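Local atomic coordinates of Aar187cp (Eremothecium gossypii, PDB entry 3ZIL), a protein that probably regulates the establishment of sister-chromatid cohesion as the cohesin-associated Wpl1 protein, of which this is the C-terminal Wap1 domain. Residues Thr17-Asn31 with Tyr59-Trp71. Numbering follows the deposited sequence.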
loop_
_atom_site.group_PDB
_atom_site.type_symbol
_atom_site.label_atom_id
_atom_site.label_comp_id
_atom_site.label_asym_id
_atom_site.label_seq_id
_atom_site.Cartn_x
_atom_site.Cartn_y
_atom_site.Cartn_z
ATOM N N THR A 17 -42.883 -2.063 3.613
ATOM C CA THR A 17 -43.996 -2.635 4.415
ATOM C C THR A 17 -43.875 -2.287 5.922
ATOM O O THR A 17 -42.865 -1.730 6.369
ATOM C CB THR A 17 -44.089 -4.182 4.235
ATOM O OG1 THR A 17 -42.833 -4.799 4.580
ATOM C CG2 THR A 17 -44.536 -4.586 2.790
ATOM N N LEU A 18 -44.950 -2.550 6.671
ATOM C CA LEU A 18 -44.888 -2.836 8.107
ATOM C C LEU A 18 -44.430 -4.297 8.130
ATOM O O LEU A 18 -44.473 -4.993 7.093
ATOM C CB LEU A 18 -46.276 -2.676 8.793
ATOM C CG LEU A 18 -46.617 -3.275 10.194
ATOM C CD1 LEU A 18 -46.036 -2.503 11.384
ATOM C CD2 LEU A 18 -48.115 -3.470 10.384
ATOM N N LYS A 19 -44.032 -4.772 9.310
ATOM C CA LYS A 19 -43.231 -5.986 9.444
ATOM C C LYS A 19 -41.835 -5.383 9.568
ATOM O O LYS A 19 -41.352 -5.256 10.681
ATOM C CB LYS A 19 -43.384 -6.980 8.259
ATOM C CG LYS A 19 -42.295 -8.061 8.100
ATOM C CD LYS A 19 -42.407 -8.809 6.758
ATOM C CE LYS A 19 -42.559 -7.875 5.546
ATOM N NZ LYS A 19 -43.227 -8.434 4.323
ATOM N N TYR A 20 -41.224 -4.930 8.466
ATOM C CA TYR A 20 -39.853 -4.375 8.555
ATOM C C TYR A 20 -39.805 -3.184 9.503
ATOM O O TYR A 20 -38.920 -3.073 10.332
ATOM C CB TYR A 20 -39.320 -3.983 7.180
ATOM C CG TYR A 20 -39.145 -5.164 6.302
ATOM C CD1 TYR A 20 -38.774 -6.406 6.827
ATOM C CD2 TYR A 20 -39.368 -5.062 4.933
ATOM C CE1 TYR A 20 -38.622 -7.518 6.005
ATOM C CE2 TYR A 20 -39.211 -6.162 4.111
ATOM C CZ TYR A 20 -38.826 -7.380 4.646
ATOM O OH TYR A 20 -38.707 -8.457 3.788
ATOM N N SER A 21 -40.813 -2.334 9.411
ATOM C CA SER A 21 -40.876 -1.134 10.186
ATOM C C SER A 21 -41.024 -1.405 11.680
ATOM O O SER A 21 -40.381 -0.756 12.532
ATOM C CB SER A 21 -42.014 -0.278 9.644
ATOM O OG SER A 21 -42.118 0.876 10.423
ATOM N N GLU A 22 -41.823 -2.402 12.007
ATOM C CA GLU A 22 -42.041 -2.750 13.412
ATOM C C GLU A 22 -40.840 -3.547 13.926
ATOM O O GLU A 22 -40.364 -3.315 15.040
ATOM C CB GLU A 22 -43.387 -3.473 13.592
ATOM C CG GLU A 22 -43.418 -4.570 14.654
ATOM C CD GLU A 22 -44.770 -5.331 14.704
ATOM O OE1 GLU A 22 -45.142 -6.045 13.708
ATOM O OE2 GLU A 22 -45.452 -5.235 15.769
ATOM N N ASP A 23 -40.319 -4.439 13.098
ATOM C CA ASP A 23 -39.074 -5.142 13.409
ATOM C C ASP A 23 -37.961 -4.171 13.773
ATOM O O ASP A 23 -37.174 -4.464 14.659
ATOM C CB ASP A 23 -38.563 -5.927 12.198
ATOM C CG ASP A 23 -39.380 -7.154 11.899
ATOM O OD1 ASP A 23 -40.304 -7.499 12.718
ATOM O OD2 ASP A 23 -39.078 -7.738 10.825
ATOM N N LEU A 24 -37.877 -3.046 13.053
ATOM C CA LEU A 24 -36.752 -2.126 13.193
ATOM C C LEU A 24 -36.880 -1.262 14.399
ATOM O O LEU A 24 -35.878 -0.998 15.078
ATOM C CB LEU A 24 -36.602 -1.250 11.973
ATOM C CG LEU A 24 -35.838 -1.914 10.844
ATOM C CD1 LEU A 24 -35.402 -0.789 9.900
ATOM C CD2 LEU A 24 -34.618 -2.709 11.297
ATOM N N ASP A 25 -38.116 -0.842 14.691
ATOM C CA ASP A 25 -38.409 -0.162 15.964
ATOM C C ASP A 25 -37.963 -1.033 17.119
ATOM O O ASP A 25 -37.484 -0.557 18.109
ATOM C CB ASP A 25 -39.906 0.112 16.143
ATOM C CG ASP A 25 -40.447 1.064 15.109
ATOM O OD1 ASP A 25 -39.650 1.763 14.457
ATOM O OD2 ASP A 25 -41.667 1.094 14.916
ATOM N N PHE A 26 -38.173 -2.326 16.990
ATOM C CA PHE A 26 -37.802 -3.175 18.061
ATOM C C PHE A 26 -36.276 -3.282 18.184
ATOM O O PHE A 26 -35.706 -3.089 19.260
ATOM C CB PHE A 26 -38.452 -4.558 17.898
ATOM C CG PHE A 26 -37.954 -5.552 18.898
ATOM C CD1 PHE A 26 -36.795 -6.297 18.635
ATOM C CD2 PHE A 26 -38.602 -5.703 20.138
ATOM C CE1 PHE A 26 -36.322 -7.210 19.560
ATOM C CE2 PHE A 26 -38.120 -6.604 21.080
ATOM C CZ PHE A 26 -36.981 -7.355 20.790
ATOM N N ILE A 27 -35.615 -3.630 17.086
ATOM C CA ILE A 27 -34.195 -3.990 17.123
ATOM C C ILE A 27 -33.351 -2.731 17.386
ATOM O O ILE A 27 -32.268 -2.802 18.002
ATOM C CB ILE A 27 -33.738 -4.658 15.794
ATOM C CG1 ILE A 27 -32.722 -5.744 16.088
ATOM C CG2 ILE A 27 -33.170 -3.642 14.831
ATOM C CD1 ILE A 27 -33.359 -6.918 16.806
ATOM N N LEU A 28 -33.859 -1.587 16.975
ATOM C CA LEU A 28 -33.078 -0.355 17.177
ATOM C C LEU A 28 -33.359 0.226 18.562
ATOM O O LEU A 28 -33.802 1.386 18.716
ATOM C CB LEU A 28 -33.288 0.678 16.049
ATOM C CG LEU A 28 -33.012 0.201 14.595
ATOM C CD1 LEU A 28 -33.538 1.230 13.589
ATOM C CD2 LEU A 28 -31.530 -0.170 14.311
ATOM N N SER A 29 -33.022 -0.550 19.593
ATOM C CA SER A 29 -33.333 -0.150 20.992
ATOM C C SER A 29 -32.368 0.973 21.430
ATOM O O SER A 29 -31.182 0.890 21.178
ATOM C CB SER A 29 -33.163 -1.360 21.926
ATOM O OG SER A 29 -31.898 -1.961 21.665
ATOM N N ASP A 30 -32.887 2.003 22.065
ATOM C CA ASP A 30 -32.092 3.097 22.727
ATOM C C ASP A 30 -30.795 2.649 23.420
ATOM O O ASP A 30 -30.849 2.051 24.518
ATOM C CB ASP A 30 -33.022 3.805 23.763
ATOM C CG ASP A 30 -32.482 5.170 24.204
ATOM O OD1 ASP A 30 -31.231 5.381 24.236
ATOM O OD2 ASP A 30 -33.329 6.011 24.546
ATOM N N ASN A 31 -29.634 2.923 22.792
ATOM C CA ASN A 31 -28.330 2.463 23.281
ATOM C C ASN A 31 -27.998 3.040 24.656
ATOM O O ASN A 31 -27.220 2.456 25.365
ATOM C CB ASN A 31 -27.182 2.802 22.273
ATOM C CG ASN A 31 -27.305 2.023 20.935
ATOM O OD1 ASN A 31 -27.501 0.815 20.951
ATOM N ND2 ASN A 31 -27.197 2.717 19.787
ATOM N N TYR A 59 -35.295 -1.957 1.935
ATOM C CA TYR A 59 -36.126 -1.195 2.844
ATOM C C TYR A 59 -35.311 -0.199 3.704
ATOM O O TYR A 59 -35.573 1.024 3.707
ATOM C CB TYR A 59 -36.975 -2.132 3.717
ATOM C CG TYR A 59 -37.788 -1.341 4.697
ATOM C CD1 TYR A 59 -37.244 -1.014 5.931
ATOM C CD2 TYR A 59 -39.078 -0.854 4.377
ATOM C CE1 TYR A 59 -37.932 -0.248 6.841
ATOM C CE2 TYR A 59 -39.806 -0.084 5.302
ATOM C CZ TYR A 59 -39.193 0.227 6.539
ATOM O OH TYR A 59 -39.781 0.969 7.540
ATOM N N ILE A 60 -34.330 -0.707 4.451
ATOM C CA ILE A 60 -33.432 0.172 5.242
ATOM C C ILE A 60 -32.880 1.296 4.381
ATOM O O ILE A 60 -32.894 2.504 4.741
ATOM C CB ILE A 60 -32.293 -0.649 5.910
ATOM C CG1 ILE A 60 -32.873 -1.595 6.970
ATOM C CG2 ILE A 60 -31.217 0.276 6.490
ATOM C CD1 ILE A 60 -31.888 -2.726 7.376
ATOM N N VAL A 61 -32.395 0.949 3.205
ATOM C CA VAL A 61 -31.611 1.953 2.499
ATOM C C VAL A 61 -32.589 2.996 1.965
ATOM O O VAL A 61 -32.303 4.210 2.027
ATOM C CB VAL A 61 -30.741 1.269 1.404
ATOM C CG1 VAL A 61 -30.339 2.245 0.315
ATOM C CG2 VAL A 61 -29.521 0.642 2.054
ATOM N N LYS A 62 -33.786 2.557 1.515
ATOM C CA LYS A 62 -34.735 3.562 0.966
ATOM C C LYS A 62 -35.365 4.458 1.974
ATOM O O LYS A 62 -35.750 5.561 1.631
ATOM C CB LYS A 62 -35.919 2.921 0.208
ATOM C CG LYS A 62 -35.512 2.100 -1.006
ATOM C CD LYS A 62 -36.718 1.465 -1.715
ATOM C CE LYS A 62 -37.571 2.531 -2.401
ATOM N NZ LYS A 62 -38.053 2.138 -3.763
ATOM N N TYR A 63 -35.603 3.939 3.173
ATOM C CA TYR A 63 -36.508 4.576 4.085
ATOM C C TYR A 63 -35.968 4.805 5.458
ATOM O O TYR A 63 -36.497 5.680 6.121
ATOM C CB TYR A 63 -37.774 3.760 4.303
ATOM C CG TYR A 63 -38.544 3.514 3.063
ATOM C CD1 TYR A 63 -39.022 4.573 2.287
ATOM C CD2 TYR A 63 -38.827 2.199 2.664
ATOM C CE1 TYR A 63 -39.732 4.333 1.125
ATOM C CE2 TYR A 63 -39.561 1.943 1.550
ATOM C CZ TYR A 63 -40.014 3.011 0.801
ATOM O OH TYR A 63 -40.719 2.732 -0.308
ATOM N N ARG A 64 -35.028 3.975 5.936
ATOM C CA ARG A 64 -34.513 4.181 7.284
ATOM C C ARG A 64 -32.990 4.211 7.401
ATOM O O ARG A 64 -32.461 3.845 8.407
ATOM C CB ARG A 64 -35.169 3.153 8.246
ATOM C CG ARG A 64 -36.673 3.338 8.151
ATOM C CD ARG A 64 -37.420 2.518 9.162
ATOM N NE ARG A 64 -37.124 2.945 10.510
ATOM C CZ ARG A 64 -37.673 2.391 11.583
ATOM N NH1 ARG A 64 -38.545 1.391 11.465
ATOM N NH2 ARG A 64 -37.332 2.832 12.764
ATOM N N HIS A 65 -32.296 4.618 6.343
ATOM C CA HIS A 65 -30.878 4.483 6.301
ATOM C C HIS A 65 -30.209 5.309 7.419
ATOM O O HIS A 65 -29.376 4.804 8.199
ATOM C CB HIS A 65 -30.393 4.880 4.915
ATOM C CG HIS A 65 -29.070 4.261 4.533
ATOM N ND1 HIS A 65 -28.475 4.474 3.325
ATOM C CD2 HIS A 65 -28.210 3.398 5.268
ATOM C CE1 HIS A 65 -27.311 3.780 3.287
ATOM N NE2 HIS A 65 -27.151 3.138 4.499
ATOM N N ARG A 66 -30.590 6.570 7.577
ATOM C CA ARG A 66 -29.946 7.374 8.615
ATOM C C ARG A 66 -30.203 6.870 10.031
ATOM O O ARG A 66 -29.296 6.891 10.839
ATOM C CB ARG A 66 -30.361 8.845 8.576
ATOM C CG ARG A 66 -30.016 9.473 9.949
ATOM C CD ARG A 66 -30.769 10.714 10.316
ATOM N NE ARG A 66 -32.229 10.595 10.281
ATOM C CZ ARG A 66 -32.928 10.239 11.352
ATOM N NH1 ARG A 66 -32.294 9.919 12.482
ATOM N NH2 ARG A 66 -34.239 10.182 11.291
ATOM N N GLU A 67 -31.402 6.388 10.351
ATOM C CA GLU A 67 -31.639 5.967 11.736
ATOM C C GLU A 67 -30.858 4.638 12.008
ATOM O O GLU A 67 -30.278 4.460 13.117
ATOM C CB GLU A 67 -33.149 5.723 11.992
ATOM C CG GLU A 67 -33.489 5.428 13.437
ATOM C CD GLU A 67 -34.901 4.889 13.649
ATOM O OE1 GLU A 67 -35.732 5.001 12.723
ATOM O OE2 GLU A 67 -35.175 4.337 14.744
ATOM N N VAL A 68 -30.880 3.703 11.031
ATOM C CA VAL A 68 -30.154 2.430 11.241
ATOM C C VAL A 68 -28.621 2.729 11.426
ATOM O O VAL A 68 -27.958 2.172 12.290
ATOM C CB VAL A 68 -30.462 1.396 10.080
ATOM C CG1 VAL A 68 -29.517 0.176 10.053
ATOM C CG2 VAL A 68 -31.870 0.917 10.231
ATOM N N TRP A 69 -28.084 3.647 10.616
ATOM C CA TRP A 69 -26.654 3.956 10.633
ATOM C C TRP A 69 -26.294 4.601 11.940
ATOM O O TRP A 69 -25.301 4.237 12.529
ATOM C CB TRP A 69 -26.291 4.905 9.488
ATOM C CG TRP A 69 -24.786 5.111 9.252
ATOM C CD1 TRP A 69 -23.934 6.087 9.816
ATOM C CD2 TRP A 69 -23.918 4.290 8.384
ATOM N NE1 TRP A 69 -22.631 5.933 9.373
ATOM C CE2 TRP A 69 -22.570 4.889 8.455
ATOM C CE3 TRP A 69 -24.140 3.199 7.526
ATOM C CZ2 TRP A 69 -21.520 4.390 7.714
ATOM C CZ3 TRP A 69 -23.071 2.710 6.761
ATOM C CH2 TRP A 69 -21.792 3.286 6.860
ATOM N N GLU A 70 -27.078 5.597 12.377
ATOM C CA GLU A 70 -26.721 6.306 13.630
ATOM C C GLU A 70 -26.841 5.357 14.821
ATOM O O GLU A 70 -26.068 5.461 15.785
ATOM C CB GLU A 70 -27.567 7.570 13.841
ATOM C CG GLU A 70 -27.211 8.674 12.853
ATOM C CD GLU A 70 -27.961 10.005 13.080
ATOM O OE1 GLU A 70 -28.894 10.087 13.910
ATOM O OE2 GLU A 70 -27.602 10.990 12.401
ATOM N N TRP A 71 -27.793 4.436 14.739
ATOM C CA TRP A 71 -27.922 3.394 15.750
ATOM C C TRP A 71 -26.718 2.476 15.750
ATOM O O TRP A 71 -26.090 2.306 16.818
ATOM C CB TRP A 71 -29.258 2.596 15.627
ATOM C CG TRP A 71 -29.398 1.599 16.749
ATOM C CD1 TRP A 71 -29.933 1.820 18.002
ATOM C CD2 TRP A 71 -28.903 0.219 16.779
ATOM N NE1 TRP A 71 -29.883 0.665 18.778
ATOM C CE2 TRP A 71 -29.290 -0.332 18.087
ATOM C CE3 TRP A 71 -28.290 -0.632 15.828
ATOM C CZ2 TRP A 71 -28.982 -1.633 18.459
ATOM C CZ3 TRP A 71 -27.990 -1.938 16.213
ATOM C CH2 TRP A 71 -28.323 -2.433 17.500
#
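Trp71 turns its indole toward Leu28 and Ser29 by setting CG opposite its own backbone N (chi1 -176°), while Arg64, bent at chi3, lays its guanidinium against Leu24 and Asp25. The indole is held between Leu28 and Asn31, and its NE1 edge gives a fairly straight bond (161°) to Ser29 O, 2.7 Å away and in the ring plane. Leu28 CA lies over one face, with CD2 nearer the rim on that side; Asn31 ND2 comes over the other face and bonds Trp71 O at 3.2 Å, besides reaching Gln74. Arg64 NH1 and NH2 both bond Asp25 OD1, and NH2 also bonds Glu67 OE1 at 2.7 Å, a three-residue salt-bridge network. Its charge is thus shared between two carboxylates, probably easing their mutual repulsion. Leu24 CB sits over the guanidinium face, and the side chain is a knob among Tyr59, Ile60, Arg64 and Val68. At the far end Tyr20 CB makes a CH-pi contact, 3.9 Å from the Tyr59 ring centroid. The short helix 20-27 runs nearly parallel to helix 54-72, at 13° to this part of it, at the N-terminal end of the modelled, all-helical chain, while Ile27 packs on the intervening helix 36-52.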